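Local structure of uncharacterized protein Ta0194 (Thermoplasma acidophilum DSM 1728, 3BDI) at residues E7-N12 against V16-M21; H85-I90 against L119-I124; H159-A164 against S184-Y189. The protein is of unknown function but is predicted to be a hydrolase of the alpha/beta hydrolase superfamily, in the ABHD14 family. All blocks are in the same frame, centred on the assembly; numbering follows the deposited sequence.

Contact 1. Residues E7-N12 against V16-M21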
ATOM      1  N   GLU A   7      13.182   2.269  12.442  1.00 10.09           N
ATOM      2  CA  GLU A   7      14.552   1.831  12.212  1.00 10.66           C
ATOM      3  C   GLU A   7      14.909   2.012  10.750  1.00 10.93           C
ATOM      4  O   GLU A   7      14.052   2.270   9.893  1.00 11.15           O
ATOM      5  CB  GLU A   7      14.708   0.352  12.563  1.00 10.16           C
ATOM      6  CG  GLU A   7      13.889  -0.573  11.693  1.00 12.43           C
ATOM      7  CD  GLU A   7      13.874  -2.046  12.130  1.00 15.08           C
ATOM      8  OE1 GLU A   7      14.256  -2.340  13.289  1.00 16.19           O
ATOM      9  OE2 GLU A   7      13.426  -2.887  11.321  1.00 13.70           O
ATOM     10  N   PHE A   8      16.180   1.867  10.437  1.00  9.40           N
ATOM     11  CA  PHE A   8      16.654   1.874   9.076  1.00  9.83           C
ATOM     12  C   PHE A   8      17.101   0.472   8.700  1.00 11.34           C
ATOM     13  O   PHE A   8      17.715  -0.233   9.507  1.00 15.37           O
ATOM     14  CB  PHE A   8      17.767   2.883   8.876  1.00 10.21           C
ATOM     15  CG  PHE A   8      17.331   4.296   9.088  1.00 10.31           C
ATOM     16  CD1 PHE A   8      17.304   4.875  10.357  1.00 10.90           C
ATOM     17  CD2 PHE A   8      16.933   5.057   8.022  1.00 11.11           C
ATOM     18  CE1 PHE A   8      16.828   6.155  10.510  1.00 12.20           C
ATOM     19  CE2 PHE A   8      16.496   6.347   8.192  1.00 11.03           C
ATOM     20  CZ  PHE A   8      16.464   6.877   9.450  1.00 11.70           C
ATOM     21  N   ILE A   9      16.701   0.048   7.507  0.50  8.76           N
ATOM     22  CA  ILE A   9      17.004  -1.278   6.928  0.50  8.98           C
ATOM     23  C   ILE A   9      17.796  -1.038   5.627  0.50  9.30           C
ATOM     24  O   ILE A   9      17.595  -0.020   4.930  0.50 10.44           O
ATOM     25  CB  ILE A   9      15.694  -2.119   6.694  0.50  8.80           C
ATOM     26  CG1 ILE A   9      16.020  -3.591   6.393  0.50  7.01           C
ATOM     27  CG2 ILE A   9      14.765  -1.468   5.653  0.50 13.34           C
ATOM     28  CD1 ILE A   9      14.865  -4.501   6.581  0.50  8.08           C
ATOM     29  N   ASP A  10      18.740  -1.926   5.304  1.00 10.37           N
ATOM     30  CA  ASP A  10      19.359  -1.926   4.009  1.00 10.20           C
ATOM     31  C   ASP A  10      18.554  -2.753   3.070  1.00 11.85           C
ATOM     32  O   ASP A  10      18.320  -3.951   3.325  1.00 12.99           O
ATOM     33  CB  ASP A  10      20.763  -2.503   4.052  1.00 12.02           C
ATOM     34  CG  ASP A  10      21.451  -2.432   2.664  1.00 14.39           C
ATOM     35  OD1 ASP A  10      21.777  -1.313   2.249  1.00 26.88           O
ATOM     36  OD2 ASP A  10      21.609  -3.460   2.033  1.00 29.77           O
ATOM     37  N   VAL A  11      18.134  -2.150   1.956  1.00  9.56           N
ATOM     38  CA  VAL A  11      17.474  -2.851   0.867  1.00 10.78           C
ATOM     39  C   VAL A  11      18.410  -2.772  -0.336  1.00 10.57           C
ATOM     40  O   VAL A  11      18.462  -1.786  -1.072  1.00  9.95           O
ATOM     41  CB  VAL A  11      16.055  -2.293   0.576  1.00  9.95           C
ATOM     42  CG1 VAL A  11      15.372  -3.170  -0.494  1.00 11.43           C
ATOM     43  CG2 VAL A  11      15.231  -2.253   1.878  1.00 11.99           C
ATOM     44  N   ASN A  12      19.219  -3.812  -0.517  1.00 10.73           N
ATOM     45  CA  ASN A  12      20.183  -3.899  -1.616  1.00 11.50           C
ATOM     46  C   ASN A  12      20.972  -2.638  -1.837  1.00  9.77           C
ATOM     47  O   ASN A  12      21.180  -2.211  -2.963  1.00 11.97           O
ATOM     48  CB  ASN A  12      19.516  -4.384  -2.900  1.00 11.13           C
ATOM     49  CG  ASN A  12      19.050  -5.801  -2.781  1.00 18.59           C
ATOM     50  OD1 ASN A  12      19.815  -6.675  -2.350  1.00 19.50           O
ATOM     51  ND2 ASN A  12      17.812  -6.054  -3.116  1.00 21.66           N
ATOM     52  N   VAL A  16      16.812   2.504   3.876  1.00  7.65           N
ATOM     53  CA  VAL A  16      15.381   2.711   3.921  1.00  8.23           C
ATOM     54  C   VAL A  16      14.936   2.890   5.361  1.00  8.06           C
ATOM     55  O   VAL A  16      15.241   2.049   6.204  1.00  8.98           O
ATOM     56  CB  VAL A  16      14.672   1.496   3.288  1.00  8.83           C
ATOM     57  CG1 VAL A  16      13.163   1.592   3.433  1.00  9.34           C
ATOM     58  CG2 VAL A  16      15.060   1.422   1.827  1.00 11.04           C
ATOM     59  N   PHE A  17      14.208   3.961   5.640  1.00  7.95           N
ATOM     60  CA  PHE A  17      13.524   4.117   6.914  1.00  7.78           C
ATOM     61  C   PHE A  17      12.238   3.313   6.894  1.00  7.60           C
ATOM     62  O   PHE A  17      11.494   3.332   5.927  1.00  8.13           O
ATOM     63  CB  PHE A  17      13.168   5.583   7.159  1.00  7.37           C
ATOM     64  CG  PHE A  17      12.381   5.816   8.427  1.00  7.96           C
ATOM     65  CD1 PHE A  17      13.001   5.674   9.646  1.00  8.20           C
ATOM     66  CD2 PHE A  17      11.035   6.194   8.405  1.00  9.08           C
ATOM     67  CE1 PHE A  17      12.304   5.840  10.807  1.00  9.69           C
ATOM     68  CE2 PHE A  17      10.321   6.389   9.559  1.00 10.02           C
ATOM     69  CZ  PHE A  17      10.983   6.236  10.789  1.00  8.13           C
ATOM     70  N   GLN A  18      11.979   2.592   7.985  1.00  8.32           N
ATOM     71  CA  GLN A  18      10.688   1.935   8.140  1.00  8.58           C
ATOM     72  C   GLN A  18      10.167   1.968   9.537  1.00  8.02           C
ATOM     73  O   GLN A  18      10.918   2.089  10.508  1.00  7.94           O
ATOM     74  CB  GLN A  18      10.741   0.462   7.653  1.00  9.31           C
ATOM     75  CG  GLN A  18      11.548  -0.471   8.550  1.00  9.46           C
ATOM     76  CD  GLN A  18      11.499  -1.934   8.076  1.00  8.96           C
ATOM     77  OE1 GLN A  18      10.926  -2.241   7.040  1.00 10.85           O
ATOM     78  NE2 GLN A  18      12.165  -2.838   8.796  1.00  9.72           N
ATOM     79  N   ARG A  19       8.865   1.822   9.626  1.00  8.39           N
ATOM     80  CA  ARG A  19       8.119   1.647  10.880  1.00  8.39           C
ATOM     81  C   ARG A  19       7.423   0.312  10.839  1.00  8.20           C
ATOM     82  O   ARG A  19       6.862  -0.058   9.821  1.00  9.87           O
ATOM     83  CB  ARG A  19       7.094   2.759  11.016  1.00  9.11           C
ATOM     84  CG  ARG A  19       7.656   4.143  10.692  1.00  9.68           C
ATOM     85  CD  ARG A  19       6.614   5.209  10.828  1.00 10.82           C
ATOM     86  NE  ARG A  19       6.353   5.552  12.228  1.00 10.14           N
ATOM     87  CZ  ARG A  19       5.197   6.061  12.661  1.00 10.23           C
ATOM     88  NH1 ARG A  19       4.155   6.142  11.846  1.00 11.49           N
ATOM     89  NH2 ARG A  19       5.075   6.399  13.945  1.00 14.20           N
ATOM     90  N   LYS A  20       7.478  -0.437  11.954  1.00 10.25           N
ATOM     91  CA  LYS A  20       6.853  -1.755  11.937  1.00  9.55           C
ATOM     92  C   LYS A  20       6.299  -2.119  13.293  1.00 10.51           C
ATOM     93  O   LYS A  20       6.807  -1.653  14.276  1.00 11.71           O
ATOM     94  CB  LYS A  20       7.826  -2.839  11.463  1.00  8.97           C
ATOM     95  CG  LYS A  20       8.949  -3.104  12.424  1.00 10.89           C
ATOM     96  CD  LYS A  20       9.969  -4.064  11.841  1.00 11.76           C
ATOM     97  CE  LYS A  20      11.018  -4.468  12.870  1.00 12.84           C
ATOM     98  NZ  LYS A  20      12.185  -5.224  12.280  1.00 13.33           N
HETATM   99  N   MSE A  21       5.248  -2.928  13.283  1.00 10.32           N
HETATM  100  CA  MSE A  21       4.694  -3.528  14.502  1.00 10.86           C
HETATM  101  C   MSE A  21       4.472  -5.009  14.220  1.00  9.76           C
HETATM  102  O   MSE A  21       3.603  -5.376  13.473  1.00 12.41           O
HETATM  103  CB  MSE A  21       3.403  -2.831  14.859  1.00 10.26           C
HETATM  104  CG  MSE A  21       2.805  -3.313  16.186  1.00 12.18           C
HETATM  105 SE   MSE A  21       1.317  -2.296  16.886  0.75 13.32          SE
HETATM  106  CE  MSE A  21       2.225  -0.788  17.637  1.00 13.09           C
TER
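E7-I9 pairs antiparallel with V16-Q18: E7 with Q18 and I9 with V16 are hydrogen-bonded pairs, with F8 and F17 the non-hydrogen-bonded pair between them. The bond from Q18 N to E7 O, at 175° nearly straight, is the most linear of the four backbone links. On the face that carries E7, Q18, I9 and V16, the E7 and Q18 side chains run side by side in the same direction, their carboxylate and amide planes 20° apart. OE2 of E7 is gripped twice: Q18 NE2 reaches its anti lone pair at 2.8 Å, while K20 NZ forms a salt bridge with it from the syn side, somewhat out of the carboxylate plane, also at 2.8 Å. The amide of Q18 is fixed further by Y93 and N97. Strands 5-11 and 14-21 form the beta hairpin at the edge of the alpha/beta hydrolase sheet, and helix 83-96 packs under I9, V11 and V16. I9 CG2 rests 3.8 Å from V16 CB, and V11 CG2 meets V16 CG2 at 3.7 Å. On the other face, F8 turns its CG anti to the carbonyl carbon (chi1 -64°), which lays its ring against F17; F17 CD1 sits over one face of the F8 ring, toward its rim, and F8 CE2 comes within 3.6 Å of F17 CB.

Contact 2. Residues H85-I90 against L119-I124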
ATOM      1  N   HIS A  85      10.544  -0.278 -11.300  1.00 13.34           N
ATOM      2  CA  HIS A  85      11.495  -0.101 -10.195  1.00 13.22           C
ATOM      3  C   HIS A  85      10.816  -0.246  -8.852  1.00 12.46           C
ATOM      4  O   HIS A  85      11.420  -0.754  -7.900  1.00 11.04           O
ATOM      5  CB  HIS A  85      12.121   1.295 -10.193  1.00 16.57           C
ATOM      6  CG  HIS A  85      13.287   1.442 -11.097  1.00 20.15           C
ATOM      7  ND1 HIS A  85      14.114   2.547 -11.062  1.00 24.64           N
ATOM      8  CD2 HIS A  85      13.802   0.602 -12.020  1.00 20.85           C
ATOM      9  CE1 HIS A  85      15.067   2.396 -11.966  1.00 32.80           C
ATOM     10  NE2 HIS A  85      14.899   1.228 -12.563  1.00 23.59           N
ATOM     11  N   ALA A  86       9.581   0.247  -8.752  1.00 12.38           N
ATOM     12  CA  ALA A  86       8.846   0.152  -7.511  1.00 11.42           C
ATOM     13  C   ALA A  86       8.374  -1.263  -7.213  1.00 11.14           C
ATOM     14  O   ALA A  86       8.325  -1.645  -6.069  1.00 12.55           O
ATOM     15  CB  ALA A  86       7.664   1.095  -7.515  1.00 12.80           C
ATOM     16  N   ALA A  87       8.046  -2.050  -8.236  1.00 11.40           N
ATOM     17  CA  ALA A  87       7.742  -3.466  -7.993  1.00 11.41           C
ATOM     18  C   ALA A  87       8.945  -4.226  -7.448  1.00 10.19           C
ATOM     19  O   ALA A  87       8.835  -5.066  -6.549  1.00 12.39           O
ATOM     20  CB  ALA A  87       7.206  -4.131  -9.316  1.00 12.40           C
ATOM     21  N   GLU A  88      10.113  -3.961  -8.042  0.50 10.06           N
ATOM     22  CA  GLU A  88      11.385  -4.492  -7.514  0.50 10.25           C
ATOM     23  C   GLU A  88      11.559  -4.082  -6.064  0.50  9.42           C
ATOM     24  O   GLU A  88      11.835  -4.914  -5.205  0.50  8.85           O
ATOM     25  CB  GLU A  88      12.588  -4.006  -8.328  0.50 11.41           C
ATOM     26  CG  GLU A  88      12.646  -4.523  -9.747  0.50 10.38           C
ATOM     27  CD  GLU A  88      12.562  -5.998  -9.811  0.50 13.95           C
ATOM     28  OE1 GLU A  88      13.371  -6.707  -9.150  0.50 17.96           O
ATOM     29  OE2 GLU A  88      11.690  -6.448 -10.562  0.50 19.72           O
ATOM     30  N   PHE A  89      11.341  -2.798  -5.778  1.00 10.11           N
ATOM     31  CA  PHE A  89      11.468  -2.331  -4.404  1.00  9.62           C
ATOM     32  C   PHE A  89      10.579  -3.116  -3.466  1.00  9.45           C
ATOM     33  O   PHE A  89      11.023  -3.581  -2.431  1.00  9.68           O
ATOM     34  CB  PHE A  89      11.159  -0.857  -4.241  1.00  9.75           C
ATOM     35  CG  PHE A  89      11.291  -0.425  -2.827  1.00  9.07           C
ATOM     36  CD1 PHE A  89      12.512  -0.317  -2.229  1.00  9.84           C
ATOM     37  CD2 PHE A  89      10.157  -0.198  -2.057  1.00 10.78           C
ATOM     38  CE1 PHE A  89      12.600   0.004  -0.882  1.00  9.92           C
ATOM     39  CE2 PHE A  89      10.255   0.141  -0.741  1.00  9.59           C
ATOM     40  CZ  PHE A  89      11.489   0.243  -0.171  1.00 10.20           C
ATOM     41  N   ILE A  90       9.289  -3.250  -3.804  1.00  9.89           N
ATOM     42  CA  ILE A  90       8.375  -3.898  -2.861  1.00  9.81           C
ATOM     43  C   ILE A  90       8.749  -5.367  -2.609  1.00  9.32           C
ATOM     44  O   ILE A  90       8.805  -5.827  -1.455  1.00 11.10           O
ATOM     45  CB  ILE A  90       6.902  -3.700  -3.266  1.00 10.58           C
ATOM     46  CG1 ILE A  90       6.580  -2.212  -3.131  1.00 11.04           C
ATOM     47  CG2 ILE A  90       5.967  -4.606  -2.411  1.00 12.26           C
ATOM     48  CD1 ILE A  90       5.150  -1.792  -3.493  1.00 12.50           C
ATOM     49  N   LEU A 119       1.113  -7.296 -10.573  1.00 13.55           N
ATOM     50  CA  LEU A 119       1.247  -7.682 -11.993  1.00 13.74           C
ATOM     51  C   LEU A 119       2.569  -8.403 -12.233  1.00 15.12           C
ATOM     52  O   LEU A 119       2.625  -9.344 -13.022  1.00 16.86           O
ATOM     53  CB  LEU A 119       1.136  -6.464 -12.916  1.00 16.44           C
ATOM     54  CG  LEU A 119      -0.207  -5.736 -12.873  1.00 21.64           C
ATOM     55  CD1 LEU A 119      -0.178  -4.481 -13.758  1.00 16.86           C
ATOM     56  CD2 LEU A 119      -1.335  -6.674 -13.246  1.00 25.89           C
ATOM     57  N   GLN A 120       3.635  -8.003 -11.545  1.00 14.47           N
ATOM     58  CA  GLN A 120       4.973  -8.560 -11.765  1.00 14.49           C
ATOM     59  C   GLN A 120       5.254  -9.795 -10.947  1.00 15.64           C
ATOM     60  O   GLN A 120       5.860 -10.748 -11.462  1.00 16.73           O
ATOM     61  CB  GLN A 120       6.047  -7.532 -11.442  1.00 17.08           C
ATOM     62  CG  GLN A 120       6.068  -6.343 -12.347  1.00 18.15           C
ATOM     63  CD  GLN A 120       6.720  -6.605 -13.694  1.00 30.77           C
ATOM     64  OE1 GLN A 120       6.050  -6.960 -14.664  1.00 33.02           O
ATOM     65  NE2 GLN A 120       8.025  -6.422 -13.758  1.00 29.02           N
ATOM     66  N   TYR A 121       4.821  -9.796  -9.687  1.00 13.65           N
ATOM     67  CA  TYR A 121       5.168 -10.771  -8.686  1.00 13.16           C
ATOM     68  C   TYR A 121       3.919 -11.209  -7.930  1.00 14.07           C
ATOM     69  O   TYR A 121       3.804 -11.095  -6.713  1.00 14.93           O
ATOM     70  CB  TYR A 121       6.188 -10.159  -7.708  1.00 14.14           C
ATOM     71  CG  TYR A 121       7.446  -9.694  -8.376  1.00 16.88           C
ATOM     72  CD1 TYR A 121       8.252 -10.602  -9.060  1.00 18.51           C
ATOM     73  CD2 TYR A 121       7.838  -8.350  -8.359  1.00 16.73           C
ATOM     74  CE1 TYR A 121       9.400 -10.183  -9.701  1.00 21.00           C
ATOM     75  CE2 TYR A 121       8.995  -7.930  -8.976  1.00 19.08           C
ATOM     76  CZ  TYR A 121       9.773  -8.845  -9.661  1.00 22.29           C
ATOM     77  OH  TYR A 121      10.954  -8.488 -10.302  1.00 26.94           O
ATOM     78  N   PRO A 122       2.962 -11.784  -8.664  1.00 14.97           N
ATOM     79  CA  PRO A 122       1.708 -12.123  -7.997  1.00 14.49           C
ATOM     80  C   PRO A 122       1.825 -13.115  -6.862  1.00 14.93           C
ATOM     81  O   PRO A 122       0.978 -13.144  -5.969  1.00 16.98           O
ATOM     82  CB  PRO A 122       0.844 -12.691  -9.143  1.00 15.59           C
ATOM     83  CG  PRO A 122       1.821 -13.131 -10.167  1.00 15.85           C
ATOM     84  CD  PRO A 122       2.941 -12.104 -10.094  1.00 17.36           C
ATOM     85  N   ASP A 123       2.868 -13.952  -6.897  1.00 15.07           N
ATOM     86  CA  ASP A 123       3.007 -14.990  -5.894  1.00 17.84           C
ATOM     87  C   ASP A 123       3.383 -14.485  -4.515  1.00 16.81           C
ATOM     88  O   ASP A 123       3.258 -15.208  -3.523  1.00 19.99           O
ATOM     89  CB  ASP A 123       3.969 -16.078  -6.381  1.00 21.15           C
ATOM     90  CG  ASP A 123       3.478 -16.734  -7.680  1.00 30.84           C
ATOM     91  OD1 ASP A 123       2.243 -16.965  -7.819  1.00 38.52           O
ATOM     92  OD2 ASP A 123       4.317 -16.988  -8.568  1.00 43.23           O
ATOM     93  N   ILE A 124       3.784 -13.210  -4.430  1.00 15.40           N
ATOM     94  CA  ILE A 124       4.102 -12.627  -3.131  1.00 14.91           C
ATOM     95  C   ILE A 124       2.938 -11.842  -2.491  1.00 13.54           C
ATOM     96  O   ILE A 124       3.066 -11.388  -1.328  1.00 15.32           O
ATOM     97  CB  ILE A 124       5.400 -11.756  -3.160  1.00 14.85           C
ATOM     98  CG1 ILE A 124       5.195 -10.402  -3.816  1.00 17.19           C
ATOM     99  CG2 ILE A 124       6.532 -12.513  -3.895  1.00 16.34           C
ATOM    100  CD1 ILE A 124       6.454  -9.511  -3.779  1.00 16.30           C
TER
HETATM  101  O   HOH W   1       9.728  -5.233 -11.819  1.00 25.94           O
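A87 and Q120 meet through their aliphatic parts, A87 CB lying 3.9 Å from Q120 CG. Next to them the Y121 ring reaches across toward helix 83-96, its CE2 atom 3.8 Å from A87 O and 4.2 Å from A87 CB. The phenol end is directed at E88; in the conformer given, the carboxylate plane stands 72° from the ring, with OE2 at the ring edge. The modelled separation of E88 OE2 and Y121 OH is too short to be taken at face value, and E88 has two conformers, so that polar encounter is doubtful. In the same conformer a water joins the two segments: it donates to E88 OE2 and accepts from Q120 NE2 at 2.8 Å. Behind this first shell, R91, nearly one helical turn on from E88, forms a salt bridge with E88 OE1 and so helps to set the carboxylate. Y121 is the first residue to leave helical geometry after helix 109-120, and the chain then passes through a short 3-10 turn at P122-I124 into strand 125-131. The contact therefore joins the end of helix 109-120 to the flank of helix 83-96, where A87 also packs on M116 and T117.

Contact 3. Residues H159-A164 against S184-Y189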
ATOM      1  N   HIS A 159     -10.626  14.864  -6.623  1.00 17.27           N
ATOM      2  CA  HIS A 159     -10.414  15.399  -7.972  1.00 18.17           C
ATOM      3  C   HIS A 159      -8.966  15.277  -8.420  1.00 20.66           C
ATOM      4  O   HIS A 159      -8.580  15.887  -9.426  1.00 24.20           O
ATOM      5  CB  HIS A 159     -10.861  16.867  -8.023  1.00 19.58           C
ATOM      6  CG  HIS A 159     -12.287  17.088  -7.611  1.00 26.59           C
ATOM      7  ND1 HIS A 159     -13.359  16.664  -8.371  1.00 34.39           N
ATOM      8  CD2 HIS A 159     -12.817  17.676  -6.510  1.00 34.02           C
ATOM      9  CE1 HIS A 159     -14.485  16.975  -7.752  1.00 33.47           C
ATOM     10  NE2 HIS A 159     -14.186  17.598  -6.626  1.00 33.22           N
ATOM     11  N   VAL A 160      -8.147  14.538  -7.663  1.00 15.22           N
ATOM     12  CA  VAL A 160      -6.748  14.287  -8.027  1.00 15.16           C
ATOM     13  C   VAL A 160      -6.645  13.089  -8.963  1.00 16.70           C
ATOM     14  O   VAL A 160      -5.954  13.125 -10.017  1.00 16.52           O
ATOM     15  CB  VAL A 160      -5.885  14.071  -6.761  1.00 16.41           C
ATOM     16  CG1 VAL A 160      -4.434  13.617  -7.106  1.00 19.19           C
ATOM     17  CG2 VAL A 160      -5.890  15.348  -5.910  1.00 17.60           C
ATOM     18  N   VAL A 161      -7.277  11.999  -8.559  1.00 14.22           N
ATOM     19  CA  VAL A 161      -7.421  10.834  -9.400  1.00 15.95           C
ATOM     20  C   VAL A 161      -8.922  10.663  -9.570  1.00 18.72           C
ATOM     21  O   VAL A 161      -9.643  10.347  -8.629  1.00 16.18           O
ATOM     22  CB  VAL A 161      -6.757   9.547  -8.822  1.00 14.96           C
ATOM     23  CG1 VAL A 161      -7.019   8.343  -9.728  1.00 14.06           C
ATOM     24  CG2 VAL A 161      -5.257   9.729  -8.592  1.00 15.12           C
ATOM     25  N   PRO A 162      -9.420  10.936 -10.773  1.00 20.58           N
ATOM     26  CA  PRO A 162     -10.844  11.050 -10.968  1.00 20.89           C
ATOM     27  C   PRO A 162     -11.681   9.870 -10.467  1.00 18.68           C
ATOM     28  O   PRO A 162     -11.316   8.730 -10.665  1.00 18.07           O
ATOM     29  CB  PRO A 162     -10.981  11.109 -12.497  1.00 22.65           C
ATOM     30  CG  PRO A 162      -9.695  11.503 -13.019  1.00 26.85           C
ATOM     31  CD  PRO A 162      -8.658  11.203 -12.007  1.00 21.65           C
ATOM     32  N   ILE A 163     -12.816  10.173  -9.867  0.50 21.36           N
ATOM     33  CA  ILE A 163     -13.692   9.150  -9.322  0.50 21.60           C
ATOM     34  C   ILE A 163     -14.283   8.246 -10.429  0.50 21.35           C
ATOM     35  O   ILE A 163     -14.635   7.101 -10.168  0.50 21.19           O
ATOM     36  CB  ILE A 163     -14.764   9.802  -8.429  0.50 24.48           C
ATOM     37  CG1 ILE A 163     -15.433   8.768  -7.519  0.50 24.05           C
ATOM     38  CG2 ILE A 163     -15.772  10.565  -9.264  0.50 22.81           C
ATOM     39  CD1 ILE A 163     -14.696   8.524  -6.234  0.50 20.83           C
ATOM     40  N   ALA A 164     -14.377   8.745 -11.667  1.00 21.86           N
ATOM     41  CA  ALA A 164     -14.744   7.911 -12.799  1.00 23.07           C
ATOM     42  C   ALA A 164     -13.839   6.684 -12.958  1.00 22.28           C
ATOM     43  O   ALA A 164     -14.317   5.617 -13.319  1.00 22.00           O
ATOM     44  CB  ALA A 164     -14.769   8.746 -14.098  1.00 25.45           C
ATOM     45  N   SER A 184     -14.510  12.962   2.061  1.00 11.25           N
ATOM     46  CA  SER A 184     -13.050  12.917   1.933  1.00  9.88           C
ATOM     47  C   SER A 184     -12.617  13.252   0.526  1.00  9.90           C
ATOM     48  O   SER A 184     -13.251  12.840  -0.438  1.00 10.85           O
ATOM     49  CB  SER A 184     -12.542  11.532   2.263  1.00 10.29           C
ATOM     50  OG  SER A 184     -11.124  11.457   2.052  1.00 11.07           O
ATOM     51  N   GLY A 185     -11.535  13.998   0.388  1.00 11.22           N
ATOM     52  CA  GLY A 185     -10.781  14.081  -0.889  1.00 10.74           C
ATOM     53  C   GLY A 185      -9.801  12.926  -1.038  1.00 12.54           C
ATOM     54  O   GLY A 185     -10.025  11.832  -0.525  1.00 11.47           O
ATOM     55  N   HIS A 186      -8.691  13.179  -1.709  1.00 10.80           N
ATOM     56  CA  HIS A 186      -7.801  12.145  -2.157  1.00 11.86           C
ATOM     57  C   HIS A 186      -7.176  11.287  -1.004  1.00 11.98           C
ATOM     58  O   HIS A 186      -7.288  10.041  -1.150  1.00 14.66           O
ATOM     59  CB  HIS A 186      -6.831  12.782  -3.161  1.00 11.71           C
ATOM     60  CG  HIS A 186      -5.877  11.848  -3.826  1.00 12.19           C
ATOM     61  ND1 HIS A 186      -6.274  10.831  -4.670  1.00 11.65           N
ATOM     62  CD2 HIS A 186      -4.527  11.827  -3.814  1.00 13.24           C
ATOM     63  CE1 HIS A 186      -5.193  10.182  -5.093  1.00 11.90           C
ATOM     64  NE2 HIS A 186      -4.127  10.786  -4.607  1.00 14.19           N
ATOM     65  N   PRO A 187      -6.552  11.846   0.082  1.00 15.21           N
ATOM     66  CA  PRO A 187      -5.933  11.099   1.247  1.00 15.41           C
ATOM     67  C   PRO A 187      -6.925  10.671   2.370  1.00 12.32           C
ATOM     68  O   PRO A 187      -7.084  11.281   3.447  1.00 11.03           O
ATOM     69  CB  PRO A 187      -4.937  12.097   1.813  1.00 16.30           C
ATOM     70  CG  PRO A 187      -5.445  13.328   1.484  1.00 17.44           C
ATOM     71  CD  PRO A 187      -6.258  13.268   0.229  1.00 13.77           C
ATOM     72  N   VAL A 188      -7.611   9.604   2.054  1.00 11.53           N
ATOM     73  CA  VAL A 188      -8.742   9.221   2.826  1.00  9.30           C
ATOM     74  C   VAL A 188      -8.381   8.867   4.261  1.00  9.67           C
ATOM     75  O   VAL A 188      -9.146   9.117   5.207  1.00  8.80           O
ATOM     76  CB  VAL A 188      -9.501   8.016   2.145  1.00 11.23           C
ATOM     77  CG1 VAL A 188     -10.763   7.677   2.913  1.00 11.17           C
ATOM     78  CG2 VAL A 188      -9.843   8.335   0.656  1.00 13.41           C
ATOM     79  N   TYR A 189      -7.218   8.231   4.398  1.00  8.38           N
ATOM     80  CA  TYR A 189      -6.661   7.785   5.677  1.00  9.35           C
ATOM     81  C   TYR A 189      -6.214   8.963   6.569  1.00  8.51           C
ATOM     82  O   TYR A 189      -5.874   8.764   7.720  1.00 10.27           O
ATOM     83  CB  TYR A 189      -5.483   6.783   5.431  1.00  9.19           C
ATOM     84  CG  TYR A 189      -4.538   7.351   4.421  1.00  9.63           C
ATOM     85  CD1 TYR A 189      -3.491   8.177   4.789  1.00  9.45           C
ATOM     86  CD2 TYR A 189      -4.762   7.166   3.070  1.00 10.56           C
ATOM     87  CE1 TYR A 189      -2.690   8.785   3.842  1.00  9.41           C
ATOM     88  CE2 TYR A 189      -3.984   7.776   2.126  1.00 10.26           C
ATOM     89  CZ  TYR A 189      -2.942   8.587   2.489  1.00 10.58           C
ATOM     90  OH  TYR A 189      -2.134   9.282   1.610  1.00 13.13           O
TER
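V160 lies across one face of the H186 imidazole, with CG1 over the ring centre: a CH-pi contact of 3.8 Å from V160 CG1 to the ring centroid, 11° off the normal. The two side chains cross at about a right angle. V160 puts CG1 over the ring and CG2 beside the stem of the histidine, 3.9 Å from H186 CB; V160 CB itself is 3.7 Å from H186 CG. V161 adds a second touch, its CG2 approaching H186 CE1 obliquely at 3.5 Å. H186 holds its CG anti to the backbone N (chi1 -176°), and chi2 of 64° turns the ring so that a face meets V160. No hydrogen bond links the two segments; the ring nitrogens are engaged by residues outside both, ND1 with D158 OD2 and NE2 with S108 OG. The other oxygen of that carboxylate, OD1, accepts from the backbone N atoms of V160 and V161, so the loop that packs on the histidine also steadies its acid partner. A leucine in place of H186 would probably leave D158 OD2 and S108 OG without their imidazole mate and V160 without the flat face it lies on. S108, H186 and D158 have the geometry of a Ser-His-Asp triad, with S108 on a probable nucleophile elbow, as expected of the alpha/beta hydrolase fold.

The three contacts follow one another along the chain, each closing before the next opens. Contacts 1 and 2, with centres 18 Å apart, share helix 83-96: F89, from the 85-90 segment, turns away from contact 2 and packs against the hairpin, its CE1 atom 3.9 Å from V16 CG2. Contact 3 lies on the opposite side of the chain's centre from both, its centre 28 Å from that of contact 1 and 25 Å from that of contact 2, and touches neither. It alone holds a member of the probable triad. A bound PEG lies nearer the other two, about 7 Å from the side chain of E88 and 8 Å from that of V11, but about 13 Å from that of H186.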